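Local coordinates for carbohydrate kinase, pfkB family (Enterococcus faecalis, PDB 3KTN), which probably phosphorylates a sugar or sugar acid, perhaps 2-keto-3-deoxygluconate, as a magnesium-binding kinase of the pfkB family, at residues Thr51-Leu57 against Ile75-Gly81; Phe166-Tyr170 against Tyr187-Leu191. All blocks are in the same frame, centred on the assembly; numbering follows the deposited sequence.

Interaction 1: residues Thr51-Leu57 against Ile75-Gly81; sequences TALITKL and ISDQWVG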
ATOM      1  N   THR A  51     -32.503  -5.169  -7.832  1.00 36.11           N
ATOM      2  CA  THR A  51     -32.554  -4.512  -6.534  1.00 34.09           C
ATOM      3  C   THR A  51     -32.415  -3.002  -6.637  1.00 33.62           C
ATOM      4  O   THR A  51     -31.801  -2.485  -7.567  1.00 35.56           O
ATOM      5  CB  THR A  51     -31.430  -5.045  -5.618  1.00 33.14           C
ATOM      6  OG1 THR A  51     -30.163  -4.572  -6.093  1.00 35.53           O
ATOM      7  CG2 THR A  51     -31.411  -6.560  -5.637  1.00 31.14           C
ATOM      8  N   ALA A  52     -32.983  -2.298  -5.667  1.00 31.99           N
ATOM      9  CA  ALA A  52     -32.916  -0.850  -5.646  1.00 32.44           C
ATOM     10  C   ALA A  52     -32.979  -0.371  -4.205  1.00 33.21           C
ATOM     11  O   ALA A  52     -33.781  -0.867  -3.410  1.00 33.30           O
ATOM     12  CB  ALA A  52     -34.069  -0.258  -6.451  1.00 33.51           C
ATOM     13  N   LEU A  53     -32.130   0.593  -3.867  1.00 31.96           N
ATOM     14  CA  LEU A  53     -32.098   1.122  -2.516  1.00 31.45           C
ATOM     15  C   LEU A  53     -32.819   2.457  -2.426  1.00 32.56           C
ATOM     16  O   LEU A  53     -32.584   3.354  -3.235  1.00 32.96           O
ATOM     17  CB  LEU A  53     -30.649   1.301  -2.048  1.00 32.22           C
ATOM     18  CG  LEU A  53     -30.452   1.850  -0.636  1.00 32.22           C
ATOM     19  CD1 LEU A  53     -31.022   0.859   0.374  1.00 32.86           C
ATOM     20  CD2 LEU A  53     -28.965   2.077  -0.372  1.00 34.17           C
ATOM     21  N   ILE A  54     -33.698   2.581  -1.439  1.00 31.75           N
ATOM     22  CA  ILE A  54     -34.427   3.819  -1.223  1.00 33.25           C
ATOM     23  C   ILE A  54     -33.769   4.487  -0.025  1.00 31.22           C
ATOM     24  O   ILE A  54     -33.830   3.973   1.087  1.00 30.82           O
ATOM     25  CB  ILE A  54     -35.918   3.553  -0.902  1.00 35.79           C
ATOM     26  CG1 ILE A  54     -36.546   2.723  -2.022  1.00 38.27           C
ATOM     27  CG2 ILE A  54     -36.655   4.875  -0.743  1.00 35.29           C
ATOM     28  CD1 ILE A  54     -37.970   2.270  -1.735  1.00 44.24           C
ATOM     29  N   THR A  55     -33.137   5.631  -0.257  1.00 31.07           N
ATOM     30  CA  THR A  55     -32.450   6.345   0.809  1.00 30.39           C
ATOM     31  C   THR A  55     -32.028   7.705   0.268  1.00 30.18           C
ATOM     32  O   THR A  55     -32.403   8.080  -0.840  1.00 32.24           O
ATOM     33  CB  THR A  55     -31.181   5.567   1.243  1.00 31.41           C
ATOM     34  OG1 THR A  55     -30.632   6.140   2.438  1.00 32.24           O
ATOM     35  CG2 THR A  55     -30.140   5.628   0.138  1.00 28.66           C
ATOM     36  N   LYS A  56     -31.247   8.439   1.052  1.00 30.36           N
ATOM     37  CA  LYS A  56     -30.741   9.741   0.627  1.00 31.99           C
ATOM     38  C   LYS A  56     -29.232   9.790   0.830  1.00 32.01           C
ATOM     39  O   LYS A  56     -28.693   9.152   1.741  1.00 30.68           O
ATOM     40  CB  LYS A  56     -31.358  10.887   1.444  1.00 33.33           C
ATOM     41  CG  LYS A  56     -32.876  11.017   1.368  1.00 35.39           C
ATOM     42  CD  LYS A  56     -33.364  11.383  -0.025  1.00 34.77           C
ATOM     43  CE  LYS A  56     -34.888  11.569  -0.028  1.00 36.71           C
ATOM     44  NZ  LYS A  56     -35.453  11.618  -1.404  1.00 32.80           N
ATOM     45  N   LEU A  57     -28.561  10.551  -0.025  1.00 31.20           N
ATOM     46  CA  LEU A  57     -27.121  10.759   0.073  1.00 32.12           C
ATOM     47  C   LEU A  57     -26.894  12.230  -0.232  1.00 30.50           C
ATOM     48  O   LEU A  57     -27.587  12.808  -1.071  1.00 32.14           O
ATOM     49  CB  LEU A  57     -26.354   9.877  -0.922  1.00 30.11           C
ATOM     50  CG  LEU A  57     -26.217   8.404  -0.514  1.00 29.80           C
ATOM     51  CD1 LEU A  57     -25.478   7.620  -1.599  1.00 30.86           C
ATOM     52  CD2 LEU A  57     -25.470   8.319   0.798  1.00 27.20           C
ATOM     53  N   ILE A  75     -26.583  -2.630  -7.463  1.00 32.31           N
ATOM     54  CA  ILE A  75     -27.809  -2.042  -6.932  1.00 31.34           C
ATOM     55  C   ILE A  75     -28.164  -0.781  -7.711  1.00 33.23           C
ATOM     56  O   ILE A  75     -27.300   0.066  -7.968  1.00 32.26           O
ATOM     57  CB  ILE A  75     -27.645  -1.634  -5.442  1.00 31.08           C
ATOM     58  CG1 ILE A  75     -27.140  -2.815  -4.614  1.00 27.65           C
ATOM     59  CG2 ILE A  75     -28.982  -1.170  -4.874  1.00 30.88           C
ATOM     60  CD1 ILE A  75     -26.726  -2.408  -3.208  1.00 25.65           C
ATOM     61  N   SER A  76     -29.432  -0.656  -8.093  1.00 33.21           N
ATOM     62  CA  SER A  76     -29.881   0.528  -8.813  1.00 32.26           C
ATOM     63  C   SER A  76     -29.871   1.696  -7.835  1.00 32.34           C
ATOM     64  O   SER A  76     -30.282   1.552  -6.682  1.00 30.97           O
ATOM     65  CB  SER A  76     -31.306   0.334  -9.339  1.00 35.65           C
ATOM     66  OG  SER A  76     -31.810   1.556  -9.859  1.00 36.92           O
ATOM     67  N   ASP A  77     -29.412   2.851  -8.301  1.00 31.40           N
ATOM     68  CA  ASP A  77     -29.353   4.044  -7.472  1.00 33.70           C
ATOM     69  C   ASP A  77     -30.433   5.042  -7.907  1.00 33.73           C
ATOM     70  O   ASP A  77     -30.399   6.206  -7.516  1.00 32.49           O
ATOM     71  CB  ASP A  77     -27.967   4.694  -7.606  1.00 34.80           C
ATOM     72  CG  ASP A  77     -27.717   5.246  -9.002  1.00 35.21           C
ATOM     73  OD1 ASP A  77     -28.364   4.765  -9.953  1.00 38.16           O
ATOM     74  OD2 ASP A  77     -26.873   6.153  -9.155  1.00 36.17           O
ATOM     75  N   GLN A  78     -31.385   4.582  -8.713  1.00 35.91           N
ATOM     76  CA  GLN A  78     -32.455   5.449  -9.212  1.00 39.22           C
ATOM     77  C   GLN A  78     -33.263   6.122  -8.107  1.00 39.18           C
ATOM     78  O   GLN A  78     -33.654   7.281  -8.241  1.00 39.47           O
ATOM     79  CB  GLN A  78     -33.402   4.655 -10.117  1.00 43.22           C
ATOM     80  CG  GLN A  78     -34.126   3.515  -9.407  1.00 49.75           C
ATOM     81  CD  GLN A  78     -35.000   2.699 -10.344  1.00 53.45           C
ATOM     82  OE1 GLN A  78     -35.855   3.247 -11.048  1.00 57.18           O
ATOM     83  NE2 GLN A  78     -34.796   1.383 -10.354  1.00 51.80           N
ATOM     84  N   TRP A  79     -33.507   5.408  -7.012  1.00 38.57           N
ATOM     85  CA  TRP A  79     -34.283   5.974  -5.916  1.00 38.59           C
ATOM     86  C   TRP A  79     -33.457   6.534  -4.765  1.00 38.99           C
ATOM     87  O   TRP A  79     -33.958   6.689  -3.655  1.00 38.29           O
ATOM     88  CB  TRP A  79     -35.297   4.947  -5.399  1.00 40.75           C
ATOM     89  CG  TRP A  79     -36.274   4.534  -6.465  1.00 44.19           C
ATOM     90  CD1 TRP A  79     -36.778   5.325  -7.462  1.00 43.96           C
ATOM     91  CD2 TRP A  79     -36.857   3.240  -6.649  1.00 45.22           C
ATOM     92  NE1 TRP A  79     -37.630   4.603  -8.257  1.00 45.38           N
ATOM     93  CE2 TRP A  79     -37.698   3.319  -7.787  1.00 46.01           C
ATOM     94  CE3 TRP A  79     -36.748   2.018  -5.971  1.00 46.28           C
ATOM     95  CZ2 TRP A  79     -38.433   2.223  -8.256  1.00 46.90           C
ATOM     96  CZ3 TRP A  79     -37.479   0.927  -6.438  1.00 47.45           C
ATOM     97  CH2 TRP A  79     -38.308   1.038  -7.574  1.00 48.61           C
ATOM     98  N   VAL A  80     -32.186   6.825  -5.030  1.00 38.74           N
ATOM     99  CA  VAL A  80     -31.319   7.422  -4.020  1.00 37.64           C
ATOM    100  C   VAL A  80     -31.397   8.921  -4.284  1.00 37.11           C
ATOM    101  O   VAL A  80     -30.900   9.390  -5.305  1.00 39.07           O
ATOM    102  CB  VAL A  80     -29.844   6.973  -4.176  1.00 36.56           C
ATOM    103  CG1 VAL A  80     -28.978   7.700  -3.165  1.00 34.38           C
ATOM    104  CG2 VAL A  80     -29.725   5.466  -3.988  1.00 34.16           C
ATOM    105  N   GLY A  81     -32.017   9.668  -3.374  1.00 37.30           N
ATOM    106  CA  GLY A  81     -32.156  11.104  -3.568  1.00 35.42           C
ATOM    107  C   GLY A  81     -31.065  11.912  -2.897  1.00 37.29           C
ATOM    108  O   GLY A  81     -30.278  11.370  -2.120  1.00 36.16           O
TER
HETATM  109  O   HOH W   1     -32.451   3.042  -5.968  1.00 36.68           O
HETATM  110  O   HOH W   2     -35.192   9.055  -2.835  1.00 42.84           O

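Interaction 2: residues Phe166-Tyr170 against Tyr187-Leu191; sequences FDFNY and YERIL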
ATOM      1  N   PHE A 166     -38.538  -7.312   7.217  1.00 38.67           N
ATOM      2  CA  PHE A 166     -38.047  -6.470   8.294  1.00 38.59           C
ATOM      3  C   PHE A 166     -37.019  -7.204   9.141  1.00 37.48           C
ATOM      4  O   PHE A 166     -37.158  -8.401   9.397  1.00 37.75           O
ATOM      5  CB  PHE A 166     -39.231  -6.050   9.170  1.00 37.74           C
ATOM      6  CG  PHE A 166     -38.845  -5.259  10.384  1.00 39.32           C
ATOM      7  CD1 PHE A 166     -38.412  -3.946  10.267  1.00 39.11           C
ATOM      8  CD2 PHE A 166     -38.938  -5.822  11.652  1.00 40.22           C
ATOM      9  CE1 PHE A 166     -38.075  -3.207  11.393  1.00 40.28           C
ATOM     10  CE2 PHE A 166     -38.601  -5.092  12.785  1.00 39.76           C
ATOM     11  CZ  PHE A 166     -38.172  -3.781  12.657  1.00 40.42           C
ATOM     12  N   ASP A 167     -35.992  -6.482   9.579  1.00 35.41           N
ATOM     13  CA  ASP A 167     -34.961  -7.079  10.411  1.00 36.11           C
ATOM     14  C   ASP A 167     -34.875  -6.380  11.754  1.00 36.93           C
ATOM     15  O   ASP A 167     -34.880  -5.154  11.829  1.00 37.23           O
ATOM     16  CB  ASP A 167     -33.593  -7.006   9.713  1.00 36.14           C
ATOM     17  CG  ASP A 167     -33.064  -5.580   9.603  1.00 37.46           C
ATOM     18  OD1 ASP A 167     -32.086  -5.247  10.303  1.00 38.71           O
ATOM     19  OD2 ASP A 167     -33.630  -4.786   8.826  1.00 37.39           O
ATOM     20  N   PHE A 168     -34.820  -7.174  12.816  1.00 39.39           N
ATOM     21  CA  PHE A 168     -34.679  -6.637  14.159  1.00 43.46           C
ATOM     22  C   PHE A 168     -33.238  -6.132  14.216  1.00 44.88           C
ATOM     23  O   PHE A 168     -32.310  -6.856  13.849  1.00 42.81           O
ATOM     24  CB  PHE A 168     -34.858  -7.750  15.203  1.00 45.72           C
ATOM     25  CG  PHE A 168     -36.293  -8.067  15.537  1.00 50.37           C
ATOM     26  CD1 PHE A 168     -36.886  -7.532  16.677  1.00 53.40           C
ATOM     27  CD2 PHE A 168     -37.044  -8.914  14.730  1.00 52.19           C
ATOM     28  CE1 PHE A 168     -38.211  -7.839  17.009  1.00 54.57           C
ATOM     29  CE2 PHE A 168     -38.368  -9.228  15.053  1.00 54.21           C
ATOM     30  CZ  PHE A 168     -38.949  -8.692  16.191  1.00 53.99           C
ATOM     31  N   ASN A 169     -33.040  -4.896  14.653  1.00 46.06           N
ATOM     32  CA  ASN A 169     -31.690  -4.358  14.752  1.00 47.72           C
ATOM     33  C   ASN A 169     -31.485  -3.930  16.194  1.00 50.18           C
ATOM     34  O   ASN A 169     -31.007  -2.835  16.467  1.00 51.82           O
ATOM     35  CB  ASN A 169     -31.508  -3.157  13.824  1.00 46.61           C
ATOM     36  CG  ASN A 169     -30.044  -2.839  13.569  1.00 47.31           C
ATOM     37  OD1 ASN A 169     -29.648  -1.678  13.496  1.00 44.92           O
ATOM     38  ND2 ASN A 169     -29.234  -3.881  13.419  1.00 46.03           N
ATOM     39  N   TYR A 170     -31.863  -4.810  17.113  1.00 53.40           N
ATOM     40  CA  TYR A 170     -31.747  -4.545  18.540  1.00 55.61           C
ATOM     41  C   TYR A 170     -30.446  -5.071  19.120  1.00 55.69           C
ATOM     42  O   TYR A 170     -30.181  -6.270  19.089  1.00 55.18           O
ATOM     43  CB  TYR A 170     -32.924  -5.180  19.291  1.00 58.50           C
ATOM     44  CG  TYR A 170     -32.748  -5.212  20.796  1.00 62.04           C
ATOM     45  CD1 TYR A 170     -32.618  -4.031  21.531  1.00 63.54           C
ATOM     46  CD2 TYR A 170     -32.709  -6.425  21.485  1.00 64.06           C
ATOM     47  CE1 TYR A 170     -32.456  -4.059  22.918  1.00 65.27           C
ATOM     48  CE2 TYR A 170     -32.547  -6.464  22.872  1.00 65.49           C
ATOM     49  CZ  TYR A 170     -32.421  -5.279  23.580  1.00 65.90           C
ATOM     50  OH  TYR A 170     -32.261  -5.312  24.946  1.00 67.39           O
ATOM     51  N   TYR A 187     -41.417  -1.192  17.174  1.00 45.92           N
ATOM     52  CA  TYR A 187     -41.453  -2.471  16.479  1.00 47.24           C
ATOM     53  C   TYR A 187     -42.886  -3.007  16.451  1.00 47.73           C
ATOM     54  O   TYR A 187     -43.342  -3.549  15.437  1.00 47.07           O
ATOM     55  CB  TYR A 187     -40.522  -3.473  17.173  1.00 49.71           C
ATOM     56  CG  TYR A 187     -39.057  -3.333  16.787  1.00 52.79           C
ATOM     57  CD1 TYR A 187     -38.431  -2.086  16.760  1.00 54.03           C
ATOM     58  CD2 TYR A 187     -38.297  -4.453  16.457  1.00 54.32           C
ATOM     59  CE1 TYR A 187     -37.082  -1.960  16.411  1.00 53.89           C
ATOM     60  CE2 TYR A 187     -36.947  -4.337  16.106  1.00 53.85           C
ATOM     61  CZ  TYR A 187     -36.349  -3.089  16.086  1.00 53.52           C
ATOM     62  OH  TYR A 187     -35.018  -2.978  15.744  1.00 53.57           O
ATOM     63  N   GLU A 188     -43.603  -2.844  17.561  1.00 47.27           N
ATOM     64  CA  GLU A 188     -44.981  -3.320  17.636  1.00 48.09           C
ATOM     65  C   GLU A 188     -45.839  -2.608  16.599  1.00 45.97           C
ATOM     66  O   GLU A 188     -46.809  -3.167  16.097  1.00 45.23           O
ATOM     67  CB  GLU A 188     -45.540  -3.108  19.048  1.00 48.77           C
ATOM     68  CG  GLU A 188     -44.737  -3.859  20.102  1.00 52.97           C
ATOM     69  CD  GLU A 188     -45.313  -3.756  21.502  1.00 56.06           C
ATOM     70  OE1 GLU A 188     -45.768  -2.656  21.890  1.00 58.43           O
ATOM     71  OE2 GLU A 188     -45.290  -4.778  22.224  1.00 56.61           O
ATOM     72  N   ARG A 189     -45.455  -1.383  16.252  1.00 45.10           N
ATOM     73  CA  ARG A 189     -46.197  -0.610  15.266  1.00 44.76           C
ATOM     74  C   ARG A 189     -45.991  -1.089  13.832  1.00 44.98           C
ATOM     75  O   ARG A 189     -46.920  -1.050  13.024  1.00 44.63           O
ATOM     76  CB  ARG A 189     -45.821   0.869  15.368  1.00 44.69           C
ATOM     77  CG  ARG A 189     -46.157   1.493  16.709  1.00 45.09           C
ATOM     78  CD  ARG A 189     -45.646   2.918  16.806  1.00 44.81           C
ATOM     79  NE  ARG A 189     -46.251   3.791  15.805  1.00 45.10           N
ATOM     80  CZ  ARG A 189     -45.976   5.087  15.695  1.00 46.35           C
ATOM     81  NH1 ARG A 189     -45.107   5.654  16.526  1.00 45.75           N
ATOM     82  NH2 ARG A 189     -46.568   5.819  14.761  1.00 45.21           N
ATOM     83  N   ILE A 190     -44.784  -1.553  13.510  1.00 44.05           N
ATOM     84  CA  ILE A 190     -44.515  -2.005  12.143  1.00 41.73           C
ATOM     85  C   ILE A 190     -44.765  -3.491  11.921  1.00 40.09           C
ATOM     86  O   ILE A 190     -45.153  -3.900  10.827  1.00 40.20           O
ATOM     87  CB  ILE A 190     -43.055  -1.687  11.709  1.00 41.70           C
ATOM     88  CG1 ILE A 190     -42.920  -1.836  10.189  1.00 42.24           C
ATOM     89  CG2 ILE A 190     -42.082  -2.636  12.404  1.00 39.49           C
ATOM     90  CD1 ILE A 190     -41.563  -1.411   9.633  1.00 43.18           C
ATOM     91  N   LEU A 191     -44.551  -4.296  12.955  1.00 40.25           N
ATOM     92  CA  LEU A 191     -44.746  -5.738  12.844  1.00 41.50           C
ATOM     93  C   LEU A 191     -46.066  -6.186  12.216  1.00 43.66           C
ATOM     94  O   LEU A 191     -46.101  -7.180  11.490  1.00 43.52           O
ATOM     95  CB  LEU A 191     -44.560  -6.389  14.217  1.00 42.09           C
ATOM     96  CG  LEU A 191     -43.080  -6.509  14.611  1.00 41.73           C
ATOM     97  CD1 LEU A 191     -42.930  -6.869  16.082  1.00 36.99           C
ATOM     98  CD2 LEU A 191     -42.432  -7.562  13.725  1.00 39.19           C
TER

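Interaction 1: residues Thr51-Leu57 against Ile75-Gly81
Trp79 turns its CG away from its own carbonyl carbon (chi1 -61°), and this brings the six-membered ring of the indole, through CE3, against Ala52 and Ile54 of strand 50-57. Its CE3 lies 3.5 Å from Ala52 CB and 4.0 Å from Ile54 CG1. Val80 sets CG1 opposite its backbone N (chi1 176°). From there CG1 meets Leu57 CD1 at 3.8 Å, and CG2 lies near Thr55 CG2. Thr55 and Val80 run side by side on the same face of the sheet. Helix 61-72 packs on that face through Leu70, which touches Leu53 and Val80.

The backbones pair at two places. Ser76 N donates to Thr51 O, tilted 33° out of the carbonyl plane. Further on, parallel pairing begins: Gly81 N bonds to Thr55 O in the carbonyl plane, and Leu57 N to Gly81 O at 2.8 Å. Between them lies a type I turn, Asp77-Val80, and one water links the two backbones there. It donates to Leu53 O and Ser76 O and accepts from Trp79 N. The Lys56 NZ also bonds Asp120 O.

The chemistry is thus divided. Direct backbone bonds join the ends of the contact, one water bridges backbone groups where the register shifts, a second links Lys56 NZ to Trp79 O, and apolar side chains pack on both faces.

Interaction 2: residues Phe166-Tyr170 against Tyr187-Leu191
Asn169 N donates to Tyr187 OH at 3.0 Å, and the bond is nearly straight, with an angle of 165° at the hydrogen. The amide lies near the plane of the Tyr187 ring, at its edge. The bond therefore ties the hydroxyl end of a helix side chain to the backbone just after strand 163-167.

The Tyr187 ring is also held by two phenylalanines. Phe166 has CG opposite its backbone N (chi1 176°), which sends its ring out toward helix 177-190. The edge of that ring points at one face of Tyr187, with the planes at 78° and CZ 3.7 Å from Tyr187 CE2. This is a T-shaped pair. Phe168 lies at the edge of Tyr187, and the two rings are inclined to each other. Its CD1 is close to Tyr187 CE2, at 3.2 Å.

Ile190 comes over a face of Phe166. Its CG2 stands 4.1 Å from the ring centroid, almost on the ring normal, in a CH-pi contact. Leu191 adds CD2 near Phe166 CD2 and CD1 near Phe168 CZ, both loosely.

Leu140 of helix 138-142 touches Phe166, Tyr187 and Ile190. Phe229 of helix 218-233 touches Phe168 and Leu191. The side chain of Asn169 leads away from the helix and lies about 3 Å from a bound sulfate, probably from the crystallisation liquor. Asp167 points away from the helix, and its OD2 accepts from Gly137 N.

The three rings form an aromatic cluster. It joins the C-terminal end of a strand to the following helix within a beta-alpha-beta unit, an arrangement consistent with the alpha/beta core of the ribokinase-like fold.

Interaction 1 closes along the chain before interaction 2 opens. Their centres are about 22 Å apart, their nearest atoms about 10 Å apart. Both reach the large mixed sheet. Strand 50-57 and the short strand 80-82, the outermost within this chain, form its edge, and the rest of 75-81 leads into it. Strand 163-167 lies further in, separated from strand 50-57 by strands 4-8 and 132-135. Each contact belongs to a beta-alpha-beta unit: interaction 1 joins the two strands of its unit, interaction 2 a strand to its helix. Both help build one alpha/beta core. Interaction 1 lies away from the magnesium site; in interaction 2, the Asn169 side chain is about 13 Å from the magnesium ion.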